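Local coordinates for protein Ufm1-specific protease (Caenorhabditis elegans, PDB 5EJJ) that hydrolyses the peptide bond at the C-terminal glycine of the ubiquitin-like modifier Ufm1 as a thiol protease and helps deliver odorant receptors to sensory cilia, at residues Val133-Ser138 with Asn269-Val274; Asn265-Asn270 with Thr288-Tyr293; Asn411-Lys416 with Gln558-Ala563; Phe452-Asn455 with Lys459-Cys462. All blocks are in the same frame, centred on the assembly; numbering follows the deposited sequence.

Interaction 1 of 4, residues Val133-Ser138 with Asn269-Val274; sequences VGYEWS and NNTMMV
Thr271 OG1 is the polar atom at which strand and helix meet. It hydrogen-bonds to Arg267 O, one turn earlier in its own helix, and Tyr135 OH approaches from the strand to 3.2 Å from this same Thr271 OG1. The two side chains come from opposite directions, with Thr271 OG1 at the edge of the phenol ring, near its plane. Thr271 CB is 3.6 Å from Tyr135 OH, so the threonine presents carbon as well as oxygen to the phenol. Tyr135 reaches this spot because its CG lies between the backbone N and the carbonyl carbon (chi1 46°).

Trp137, two residues on and on the same side of the strand, makes the apolar half of the contact. The far corner of its six-membered ring does the touching: CH2 comes to 4.0 Å from Met272 CB, which sits at the ring edge, near the plane. Thr271 CG2 stands obliquely to the same ring, 4.3 Å from Trp137 CZ3. Beyond CB the Met272 chain bends away from the strand, so its CA and CB, not the thioether, meet the indole. Within the strand, Tyr135 CE2 lies 3.6 Å above the indole plane, offset toward the rim, and the two aromatics form one packed unit.

Val148, Ala151 and Leu155 of helix 144-156 also pack on Trp137, while strand 235-247 pairs with this strand through backbone bonds such as Tyr135 with Thr239. The long helix 253-280 thus lies across one face of the five-stranded sheet, next to helix 144-156, the axes of the two short segments coming within 12.2 Å at an angle of 41°.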
loop_
_atom_site.group_PDB
_atom_site.type_symbol
_atom_site.label_atom_id
_atom_site.label_comp_id
_atom_site.label_asym_id
_atom_site.label_seq_id
_atom_site.Cartn_x
_atom_site.Cartn_y
_atom_site.Cartn_z
ATOM N N VAL A 133 -12.459 15.337 6.807
ATOM C CA VAL A 133 -12.387 16.495 7.665
ATOM C C VAL A 133 -11.977 17.658 6.797
ATOM O O VAL A 133 -11.145 17.494 5.907
ATOM C CB VAL A 133 -11.328 16.312 8.726
ATOM C CG1 VAL A 133 -11.281 17.531 9.553
ATOM C CG2 VAL A 133 -11.635 15.104 9.591
ATOM N N GLY A 134 -12.568 18.825 7.020
ATOM C CA GLY A 134 -12.208 19.993 6.237
ATOM C C GLY A 134 -11.856 21.147 7.138
ATOM O O GLY A 134 -12.323 21.213 8.273
ATOM N N TYR A 135 -11.022 22.055 6.659
ATOM C CA TYR A 135 -10.790 23.277 7.420
ATOM C C TYR A 135 -10.412 24.421 6.507
ATOM O O TYR A 135 -10.130 24.218 5.329
ATOM C CB TYR A 135 -9.762 23.082 8.540
ATOM C CG TYR A 135 -8.520 22.348 8.110
ATOM C CD1 TYR A 135 -8.464 20.961 8.146
ATOM C CD2 TYR A 135 -7.396 23.037 7.674
ATOM C CE1 TYR A 135 -7.339 20.295 7.753
ATOM C CE2 TYR A 135 -6.258 22.367 7.287
ATOM C CZ TYR A 135 -6.245 20.997 7.324
ATOM O OH TYR A 135 -5.122 20.317 6.940
ATOM N N GLU A 136 -10.437 25.629 7.046
ATOM C CA GLU A 136 -10.138 26.802 6.252
ATOM C C GLU A 136 -9.041 27.651 6.898
ATOM O O GLU A 136 -8.999 27.821 8.115
ATOM C CB GLU A 136 -11.414 27.596 6.045
ATOM C CG GLU A 136 -11.252 28.881 5.285
ATOM C CD GLU A 136 -12.568 29.624 5.177
ATOM O OE1 GLU A 136 -13.244 29.781 6.231
ATOM O OE2 GLU A 136 -12.931 30.027 4.044
ATOM N N TRP A 137 -8.138 28.156 6.063
ATOM C CA TRP A 137 -6.939 28.860 6.519
ATOM C C TRP A 137 -6.780 30.156 5.776
ATOM O O TRP A 137 -6.865 30.179 4.547
ATOM C CB TRP A 137 -5.698 28.035 6.226
ATOM C CG TRP A 137 -5.413 27.056 7.247
ATOM C CD1 TRP A 137 -6.145 26.823 8.360
ATOM C CD2 TRP A 137 -4.304 26.154 7.281
ATOM N NE1 TRP A 137 -5.566 25.825 9.104
ATOM C CE2 TRP A 137 -4.428 25.392 8.471
ATOM C CE3 TRP A 137 -3.221 25.916 6.433
ATOM C CZ2 TRP A 137 -3.499 24.402 8.850
ATOM C CZ3 TRP A 137 -2.288 24.931 6.812
ATOM C CH2 TRP A 137 -2.439 24.188 8.017
ATOM N N SER A 138 -6.524 31.229 6.518
ATOM C CA SER A 138 -6.330 32.532 5.907
ATOM C C SER A 138 -4.882 32.985 5.995
ATOM O O SER A 138 -4.294 33.025 7.081
ATOM C CB SER A 138 -7.260 33.551 6.538
ATOM O OG SER A 138 -8.480 33.587 5.824
ATOM N N ASN A 269 -0.428 19.401 10.251
ATOM C CA ASN A 269 0.989 19.699 10.179
ATOM C C ASN A 269 1.605 19.296 8.841
ATOM O O ASN A 269 2.457 19.993 8.307
ATOM C CB ASN A 269 1.725 19.002 11.316
ATOM C CG ASN A 269 1.256 19.469 12.694
ATOM O OD1 ASN A 269 0.736 20.582 12.853
ATOM N ND2 ASN A 269 1.443 18.614 13.703
ATOM N N ASN A 270 1.167 18.167 8.301
ATOM C CA ASN A 270 1.648 17.705 7.016
ATOM C C ASN A 270 1.253 18.651 5.903
ATOM O O ASN A 270 2.058 18.925 5.029
ATOM C CB ASN A 270 1.116 16.311 6.706
ATOM C CG ASN A 270 2.036 15.528 5.772
ATOM O OD1 ASN A 270 1.876 15.548 4.544
ATOM N ND2 ASN A 270 3.022 14.846 6.354
ATOM N N THR A 271 0.012 19.142 5.938
ATOM C CA THR A 271 -0.503 20.103 4.949
ATOM C C THR A 271 0.262 21.405 5.057
ATOM O O THR A 271 0.625 22.024 4.058
ATOM C CB THR A 271 -1.976 20.437 5.217
ATOM O OG1 THR A 271 -2.773 19.254 5.075
ATOM C CG2 THR A 271 -2.472 21.520 4.255
ATOM N N MET A 272 0.492 21.803 6.302
ATOM C CA MET A 272 1.249 22.991 6.628
ATOM C C MET A 272 2.625 22.895 5.990
ATOM O O MET A 272 3.042 23.781 5.244
ATOM C CB MET A 272 1.365 23.100 8.146
ATOM C CG MET A 272 2.189 24.283 8.655
ATOM S SD MET A 272 3.776 23.883 9.444
ATOM C CE MET A 272 4.889 24.347 8.123
ATOM N N MET A 273 3.318 21.800 6.261
ATOM C CA MET A 273 4.668 21.631 5.759
ATOM C C MET A 273 4.774 21.578 4.222
ATOM O O MET A 273 5.714 22.127 3.652
ATOM C CB MET A 273 5.337 20.420 6.403
ATOM C CG MET A 273 5.801 20.655 7.826
ATOM S SD MET A 273 6.501 19.178 8.625
ATOM C CE MET A 273 5.381 19.002 10.009
ATOM N N VAL A 274 3.833 20.934 3.546
ATOM C CA VAL A 274 3.934 20.825 2.096
ATOM C C VAL A 274 3.668 22.187 1.500
ATOM O O VAL A 274 4.326 22.613 0.559
ATOM C CB VAL A 274 2.913 19.834 1.509
ATOM C CG1 VAL A 274 3.151 19.658 0.040
ATOM C CG2 VAL A 274 3.053 18.494 2.165
#

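Interaction 2 of 4, residues Asn265-Asn270 with Thr288-Tyr293; sequences NRRANN and TTSATY
Arg267 reaches from its helix to Ala291 O and takes hold of it end-on, with NH1 and NH2 both donating to the one oxygen. Each of these two Arg267 nitrogens lies 3.2 Å from Ala291 O, and the N-H...O angles of 146° and 145° make the fork nearly symmetrical. The carbonyl oxygen lies close to the guanidinium plane, at its edge. Seen from the carbonyl, however, both donors stand above its plane on the same face and use neither lone-pair direction. A weak bond from Arg267 NH2 to Thr292 OG1, 3.1 Å long, is added beside the fork, the two side chains crossing at about a right angle. Ser290 OG lies obliquely to the guanidinium, 3.3 Å from Arg267 NH1.

The arginine gets there by a bend at chi2 (-89°), after which the chain runs extended to the guanidinium. Around this first shell, Gln305 OE1 accepts hydrogen bonds from both Arg267 NH1 and Ser290 OG, tying the two together. Glu242 OE1 hydrogen-bonds to Thr292 OG1, and its carboxylate would probably help to balance the buried positive charge.

Strand 289-293 pairs antiparallel with strand 302-306, which supplies Gln305, and Glu242 comes from strand 235-247. Arg267 therefore pins helix 253-280 to this two-stranded sheet, the axes of helix 265-270 and strand 289-293 approaching to 11.0 Å.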
loop_
_atom_site.group_PDB
_atom_site.type_symbol
_atom_site.label_atom_id
_atom_site.label_comp_id
_atom_site.label_asym_id
_atom_site.label_seq_id
_atom_site.Cartn_x
_atom_site.Cartn_y
_atom_site.Cartn_z
ATOM N N ASN A 265 -4.199 16.060 13.938
ATOM C CA ASN A 265 -3.164 17.068 14.047
ATOM C C ASN A 265 -1.987 16.817 13.103
ATOM O O ASN A 265 -1.418 17.763 12.568
ATOM C CB ASN A 265 -2.694 17.259 15.487
ATOM C CG ASN A 265 -3.807 17.744 16.420
ATOM O OD1 ASN A 265 -4.874 18.187 15.982
ATOM N ND2 ASN A 265 -3.554 17.660 17.719
ATOM N N ARG A 266 -1.644 15.551 12.858
ATOM C CA ARG A 266 -0.517 15.232 11.985
ATOM C C ARG A 266 -0.827 15.575 10.540
ATOM O O ARG A 266 0.024 16.068 9.806
ATOM C CB ARG A 266 -0.147 13.760 12.106
ATOM C CG ARG A 266 0.410 13.392 13.460
ATOM C CD ARG A 266 1.044 12.052 13.466
ATOM N NE ARG A 266 1.649 11.767 14.755
ATOM C CZ ARG A 266 2.123 10.575 15.109
ATOM N NH1 ARG A 266 2.064 9.548 14.279
ATOM N NH2 ARG A 266 2.655 10.399 16.296
ATOM N N ARG A 267 -2.053 15.304 10.124
ATOM C CA ARG A 267 -2.468 15.668 8.783
ATOM C C ARG A 267 -2.425 17.176 8.563
ATOM O O ARG A 267 -2.107 17.627 7.470
ATOM C CB ARG A 267 -3.886 15.177 8.531
ATOM C CG ARG A 267 -4.016 13.717 8.297
ATOM C CD ARG A 267 -3.855 13.422 6.833
ATOM N NE ARG A 267 -3.960 11.990 6.593
ATOM C CZ ARG A 267 -3.743 11.408 5.423
ATOM N NH1 ARG A 267 -3.395 12.131 4.362
ATOM N NH2 ARG A 267 -3.864 10.089 5.324
ATOM N N ALA A 268 -2.791 17.954 9.583
ATOM C CA ALA A 268 -2.735 19.411 9.457
ATOM C C ALA A 268 -1.280 19.865 9.342
ATOM O O ALA A 268 -0.935 20.598 8.428
ATOM C CB ALA A 268 -3.418 20.089 10.606
ATOM N N ASN A 269 -0.428 19.401 10.251
ATOM C CA ASN A 269 0.989 19.699 10.179
ATOM C C ASN A 269 1.605 19.296 8.841
ATOM O O ASN A 269 2.457 19.993 8.307
ATOM C CB ASN A 269 1.725 19.002 11.316
ATOM C CG ASN A 269 1.256 19.469 12.694
ATOM O OD1 ASN A 269 0.736 20.582 12.853
ATOM N ND2 ASN A 269 1.443 18.614 13.703
ATOM N N ASN A 270 1.167 18.167 8.301
ATOM C CA ASN A 270 1.648 17.705 7.016
ATOM C C ASN A 270 1.253 18.651 5.903
ATOM O O ASN A 270 2.058 18.925 5.029
ATOM C CB ASN A 270 1.116 16.311 6.706
ATOM C CG ASN A 270 2.036 15.528 5.772
ATOM O OD1 ASN A 270 1.876 15.548 4.544
ATOM N ND2 ASN A 270 3.022 14.846 6.354
ATOM N N THR A 288 -3.986 20.881 -1.614
ATOM C CA THR A 288 -3.484 19.496 -1.524
ATOM C C THR A 288 -4.548 18.406 -1.682
ATOM O O THR A 288 -5.741 18.672 -1.557
ATOM C CB THR A 288 -2.724 19.240 -0.188
ATOM O OG1 THR A 288 -3.621 19.372 0.925
ATOM C CG2 THR A 288 -1.561 20.208 -0.032
ATOM N N THR A 289 -4.098 17.182 -1.965
ATOM C CA THR A 289 -4.965 15.986 -1.980
ATOM C C THR A 289 -4.533 15.035 -0.883
ATOM O O THR A 289 -3.341 14.733 -0.744
ATOM C CB THR A 289 -4.848 15.128 -3.281
ATOM O OG1 THR A 289 -5.199 15.890 -4.444
ATOM C CG2 THR A 289 -5.760 13.928 -3.186
ATOM N N SER A 290 -5.496 14.526 -0.128
ATOM C CA SER A 290 -5.171 13.554 0.900
ATOM C C SER A 290 -5.046 12.121 0.392
ATOM O O SER A 290 -5.971 11.587 -0.225
ATOM C CB SER A 290 -6.186 13.614 2.027
ATOM O OG SER A 290 -5.617 14.304 3.120
ATOM N N ALA A 291 -3.910 11.492 0.687
ATOM C CA ALA A 291 -3.685 10.101 0.316
ATOM C C ALA A 291 -3.216 9.260 1.495
ATOM O O ALA A 291 -2.584 9.761 2.429
ATOM C CB ALA A 291 -2.673 10.012 -0.834
ATOM N N THR A 292 -3.531 7.973 1.432
ATOM C CA THR A 292 -3.008 6.975 2.360
ATOM C C THR A 292 -2.421 5.820 1.540
ATOM O O THR A 292 -2.996 5.413 0.529
ATOM C CB THR A 292 -4.108 6.434 3.284
ATOM O OG1 THR A 292 -4.817 7.530 3.866
ATOM C CG2 THR A 292 -3.513 5.627 4.385
ATOM N N TYR A 293 -1.264 5.321 1.957
ATOM C CA TYR A 293 -0.589 4.253 1.260
ATOM C C TYR A 293 -0.176 3.188 2.241
ATOM O O TYR A 293 -0.107 3.421 3.449
ATOM C CB TYR A 293 0.680 4.764 0.605
ATOM C CG TYR A 293 0.461 5.878 -0.355
ATOM C CD1 TYR A 293 0.512 7.197 0.058
ATOM C CD2 TYR A 293 0.212 5.617 -1.680
ATOM C CE1 TYR A 293 0.307 8.231 -0.831
ATOM C CE2 TYR A 293 0.017 6.632 -2.584
ATOM C CZ TYR A 293 0.056 7.933 -2.156
ATOM O OH TYR A 293 -0.156 8.926 -3.073
#

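Interaction 3 of 4, residues Asn411-Lys416 with Gln558-Ala563; sequences NGYTDK and QPPSDA
The ring of Tyr413 receives two consecutive prolines on the same side of its plane. Pro559 CB lies over the face in a CH-pi contact, 4.2 Å from the centroid of the Tyr413 ring and 26° off the normal. It is displaced toward the hydroxyl end, so its nearest ring atom is Tyr413 CZ, at 3.8 Å from Pro559 CB. Pro560 approaches more obliquely, its CG 3.7 Å from Tyr413 CD2, and with its CD it follows the CD2-CE2 bond. Lys332 and Pro333 also touch the tyrosine.

Just before the ring the chain closes a Schellman motif: Gly412, at positive phi (87°), is the C-prime residue, with Tyr413 N bonded to Phe408 O and Gly412 N to Ile409 O. This ends helix 396-409, whose first residue is Cys396, inferred to be the active-site cysteine of a catalytic domain in the papain-like clan CA. The turn sends Tyr413 out toward the tail that follows strand 552-557. Pro559 in turn packs on Phe408, in the last turn of that helix. Farther along the tail, Ala563, the last residue modelled, brings its CB to 4.3 Å from Gly412 O and also touches Pro333.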
loop_
_atom_site.group_PDB
_atom_site.type_symbol
_atom_site.label_atom_id
_atom_site.label_comp_id
_atom_site.label_asym_id
_atom_site.label_seq_id
_atom_site.Cartn_x
_atom_site.Cartn_y
_atom_site.Cartn_z
ATOM N N ASN A 411 -0.771 -0.343 -9.377
ATOM C CA ASN A 411 0.672 -0.395 -9.180
ATOM C C ASN A 411 1.387 0.849 -9.664
ATOM O O ASN A 411 2.621 0.932 -9.596
ATOM C CB ASN A 411 1.256 -1.659 -9.784
ATOM C CG ASN A 411 1.024 -2.877 -8.894
ATOM O OD1 ASN A 411 1.924 -3.312 -8.165
ATOM N ND2 ASN A 411 -0.199 -3.409 -8.921
ATOM N N GLY A 412 0.588 1.819 -10.121
ATOM C CA GLY A 412 1.055 3.171 -10.406
ATOM C C GLY A 412 1.625 3.374 -11.792
ATOM O O GLY A 412 2.492 4.232 -12.010
ATOM N N TYR A 413 1.129 2.588 -12.746
ATOM C CA TYR A 413 1.711 2.577 -14.083
ATOM C C TYR A 413 0.832 3.324 -15.082
ATOM O O TYR A 413 1.340 3.891 -16.052
ATOM C CB TYR A 413 2.036 1.151 -14.516
ATOM C CG TYR A 413 3.295 0.604 -13.863
ATOM C CD1 TYR A 413 3.241 -0.485 -12.993
ATOM C CD2 TYR A 413 4.538 1.177 -14.110
ATOM C CE1 TYR A 413 4.394 -1.000 -12.403
ATOM C CE2 TYR A 413 5.693 0.676 -13.526
ATOM C CZ TYR A 413 5.616 -0.414 -12.669
ATOM O OH TYR A 413 6.759 -0.924 -12.074
ATOM N N THR A 414 -0.475 3.344 -14.817
ATOM C CA THR A 414 -1.390 4.239 -15.513
ATOM C C THR A 414 -2.527 4.655 -14.608
ATOM O O THR A 414 -2.760 4.042 -13.579
ATOM C CB THR A 414 -2.056 3.592 -16.726
ATOM O OG1 THR A 414 -2.565 2.305 -16.352
ATOM C CG2 THR A 414 -1.081 3.476 -17.892
ATOM N N ASP A 415 -3.247 5.687 -15.028
ATOM C CA ASP A 415 -4.417 6.183 -14.317
ATOM C C ASP A 415 -5.669 5.949 -15.159
ATOM O O ASP A 415 -6.794 6.143 -14.682
ATOM C CB ASP A 415 -4.247 7.672 -14.023
ATOM C CG ASP A 415 -3.306 8.358 -15.013
ATOM O OD1 ASP A 415 -3.078 7.790 -16.120
ATOM O OD2 ASP A 415 -2.794 9.461 -14.682
ATOM N N LYS A 416 -5.457 5.530 -16.414
ATOM C CA LYS A 416 -6.549 5.188 -17.334
ATOM C C LYS A 416 -7.306 3.985 -16.800
ATOM O O LYS A 416 -6.695 3.004 -16.370
ATOM C CB LYS A 416 -6.019 4.861 -18.734
ATOM C CG LYS A 416 -4.794 5.652 -19.203
ATOM C CD LYS A 416 -4.500 5.339 -20.682
ATOM C CE LYS A 416 -3.194 5.957 -21.188
ATOM N NZ LYS A 416 -3.392 7.286 -21.844
ATOM N N GLN A 558 5.050 -6.834 -19.363
ATOM C CA GLN A 558 6.272 -6.216 -18.854
ATOM C C GLN A 558 5.977 -4.781 -18.440
ATOM O O GLN A 558 5.448 -3.991 -19.225
ATOM C CB GLN A 558 7.390 -6.214 -19.908
ATOM C CG GLN A 558 7.593 -7.523 -20.665
ATOM C CD GLN A 558 8.279 -8.595 -19.834
ATOM O OE1 GLN A 558 9.494 -8.553 -19.621
ATOM N NE2 GLN A 558 7.502 -9.567 -19.370
ATOM N N PRO A 559 6.325 -4.429 -17.202
ATOM C CA PRO A 559 6.106 -3.059 -16.733
ATOM C C PRO A 559 7.248 -2.174 -17.209
ATOM O O PRO A 559 8.385 -2.660 -17.330
ATOM C CB PRO A 559 6.158 -3.200 -15.205
ATOM C CG PRO A 559 6.251 -4.691 -14.929
ATOM C CD PRO A 559 6.879 -5.282 -16.143
ATOM N N PRO A 560 6.956 -0.890 -17.475
ATOM C CA PRO A 560 7.964 0.066 -17.963
ATOM C C PRO A 560 9.064 0.277 -16.936
ATOM O O PRO A 560 9.007 -0.356 -15.882
ATOM C CB PRO A 560 7.168 1.347 -18.220
ATOM C CG PRO A 560 5.820 1.117 -17.603
ATOM C CD PRO A 560 5.591 -0.342 -17.495
ATOM N N SER A 561 10.044 1.132 -17.225
ATOM C CA SER A 561 11.242 1.188 -16.383
ATOM C C SER A 561 11.445 2.447 -15.539
ATOM O O SER A 561 12.381 2.495 -14.733
ATOM C CB SER A 561 12.498 0.895 -17.199
ATOM O OG SER A 561 12.597 -0.488 -17.473
ATOM N N ASP A 562 10.584 3.449 -15.708
ATOM C CA ASP A 562 10.629 4.631 -14.840
ATOM C C ASP A 562 9.266 5.010 -14.254
ATOM O O ASP A 562 8.333 5.295 -15.005
ATOM C CB ASP A 562 11.205 5.838 -15.594
ATOM C CG ASP A 562 12.725 5.964 -15.452
ATOM O OD1 ASP A 562 13.433 4.927 -15.418
ATOM O OD2 ASP A 562 13.210 7.117 -15.380
ATOM N N ALA A 563 9.154 5.014 -12.923
ATOM C CA ALA A 563 8.033 5.708 -12.259
ATOM C C ALA A 563 8.291 6.190 -10.814
ATOM O O ALA A 563 7.778 7.248 -10.407
ATOM C CB ALA A 563 6.740 4.902 -12.356
#

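Interaction 4 of 4, residues Phe452-Asn455 with Lys459-Cys462; sequences FVLN and KLEC
Leu454 and Asn455, in the last turns of helix 447-457, meet Lys459 and Leu460 where the chain doubles back in a tight helix-to-strand connection of the C78 peptidase domain, leading into strand 462-467. Lys459 takes a left-handed backbone conformation (phi 46°), which turns the chain back past the helix end.

The backbone contacts are close but soft. Leu460 N donates to Leu454 O in a weak bond of 3.3 Å, bent to 126° at the hydrogen. Two CA-H...O contacts flank it: Lys459 CA is 3.3 Å from Asn455 O, and in the other direction Asn455 CA is 3.4 Å from Leu460 O. Taken together they lay the returning chain against the last turn or so of the helix.

The apolar contacts lie on the buried side. Leu454 CG packs 3.9 Å from Leu460 CD2, the two leucines crossing at a slant, and the Leu454 CD2 branch rests 4.0 Å from Cys462 SG at the start of the strand. Helix 396-409 continues this core, with Phe401 against Leu454 and Phe408 against Leu460.

The side-chain polar contact belongs to the outer side. Asn455 holds its CG anti to the backbone N (chi1 -171°), which carries the amide alongside Lys459, both side chains pointing the same way. The lysine starts away from the helix but curls back through bends at chi2 and chi3, and its NZ ends 3.5 Å from Asn455 OD1 in a weak hydrogen bond.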
loop_
_atom_site.group_PDB
_atom_site.type_symbol
_atom_site.label_atom_id
_atom_site.label_comp_id
_atom_site.label_asym_id
_atom_site.label_seq_id
_atom_site.Cartn_x
_atom_site.Cartn_y
_atom_site.Cartn_z
ATOM N N PHE A 452 -1.968 -7.518 -27.920
ATOM C CA PHE A 452 -2.022 -6.440 -28.902
ATOM C C PHE A 452 -2.768 -5.204 -28.377
ATOM O O PHE A 452 -2.258 -4.082 -28.482
ATOM C CB PHE A 452 -2.657 -6.961 -30.198
ATOM C CG PHE A 452 -2.722 -5.937 -31.306
ATOM C CD1 PHE A 452 -1.591 -5.645 -32.071
ATOM C CD2 PHE A 452 -3.921 -5.279 -31.593
ATOM C CE1 PHE A 452 -1.653 -4.701 -33.092
ATOM C CE2 PHE A 452 -3.990 -4.333 -32.610
ATOM C CZ PHE A 452 -2.857 -4.043 -33.362
ATOM N N VAL A 453 -3.971 -5.423 -27.836
ATOM C CA VAL A 453 -4.765 -4.382 -27.170
ATOM C C VAL A 453 -3.937 -3.661 -26.100
ATOM O O VAL A 453 -3.872 -2.436 -26.051
ATOM C CB VAL A 453 -6.014 -4.996 -26.492
ATOM C CG1 VAL A 453 -6.863 -3.920 -25.844
ATOM C CG2 VAL A 453 -6.830 -5.789 -27.488
ATOM N N LEU A 454 -3.310 -4.456 -25.247
ATOM C CA LEU A 454 -2.293 -4.008 -24.305
ATOM C C LEU A 454 -1.177 -3.163 -24.927
ATOM O O LEU A 454 -0.617 -2.295 -24.268
ATOM C CB LEU A 454 -1.647 -5.245 -23.675
ATOM C CG LEU A 454 -1.510 -5.355 -22.166
ATOM C CD1 LEU A 454 -2.709 -4.717 -21.480
ATOM C CD2 LEU A 454 -1.407 -6.831 -21.834
ATOM N N ASN A 455 -0.822 -3.434 -26.181
ATOM C CA ASN A 455 0.293 -2.716 -26.809
ATOM C C ASN A 455 -0.071 -1.335 -27.359
ATOM O O ASN A 455 0.803 -0.483 -27.543
ATOM C CB ASN A 455 0.951 -3.550 -27.910
ATOM C CG ASN A 455 2.248 -2.919 -28.432
ATOM O OD1 ASN A 455 2.928 -2.170 -27.720
ATOM N ND2 ASN A 455 2.595 -3.228 -29.680
ATOM N N LYS A 459 0.834 1.193 -24.594
ATOM C CA LYS A 459 2.228 1.220 -25.049
ATOM C C LYS A 459 3.017 0.179 -24.259
ATOM O O LYS A 459 4.062 0.469 -23.671
ATOM C CB LYS A 459 2.852 2.614 -24.875
ATOM C CG LYS A 459 3.704 3.102 -26.072
ATOM C CD LYS A 459 4.825 2.114 -26.467
ATOM C CE LYS A 459 4.652 1.595 -27.907
ATOM N NZ LYS A 459 5.355 0.297 -28.195
ATOM N N LEU A 460 2.484 -1.034 -24.232
ATOM C CA LEU A 460 2.940 -2.034 -23.286
ATOM C C LEU A 460 3.462 -3.283 -23.988
ATOM O O LEU A 460 2.749 -3.933 -24.758
ATOM C CB LEU A 460 1.793 -2.380 -22.338
ATOM C CG LEU A 460 2.134 -2.981 -20.983
ATOM C CD1 LEU A 460 3.254 -2.183 -20.344
ATOM C CD2 LEU A 460 0.875 -2.976 -20.121
ATOM N N GLU A 461 4.716 -3.608 -23.706
ATOM C CA GLU A 461 5.373 -4.743 -24.327
ATOM C C GLU A 461 5.172 -6.050 -23.538
ATOM O O GLU A 461 5.244 -6.056 -22.313
ATOM C CB GLU A 461 6.863 -4.440 -24.489
ATOM C CG GLU A 461 7.616 -5.492 -25.282
ATOM C CD GLU A 461 9.095 -5.511 -24.964
ATOM O OE1 GLU A 461 9.650 -4.421 -24.680
ATOM O OE2 GLU A 461 9.690 -6.617 -24.989
ATOM N N CYS A 462 4.919 -7.156 -24.240
ATOM C CA CYS A 462 4.816 -8.464 -23.588
ATOM C C CYS A 462 5.935 -9.418 -23.970
ATOM O O CYS A 462 6.659 -9.209 -24.948
ATOM C CB CYS A 462 3.493 -9.145 -23.908
ATOM S SG CYS A 462 2.059 -8.234 -23.385
#

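In the fold
The four contacts fall into two pairs. Interactions 1 and 2 lie 8 Å apart between centres and share helix 253-280, which meets strand 127-139 through one and strand 289-293 through the other; Tyr135 also packs on Ala268 between them. Both close before interaction 3 opens. Interactions 3 and 4, 12 Å apart between centres, lie in the C-terminal peptidase part, and both pack against helix 396-409. Both segments of interaction 4 fall between those of interaction 3, and a probable hydrogen bond from Gln558 N to Glu461 O (3.1 Å) joins the two. Centres of interactions 2 and 3 are 24 Å apart, their nearest atoms about 9 Å; the first pair precedes the substrate-cleaving region.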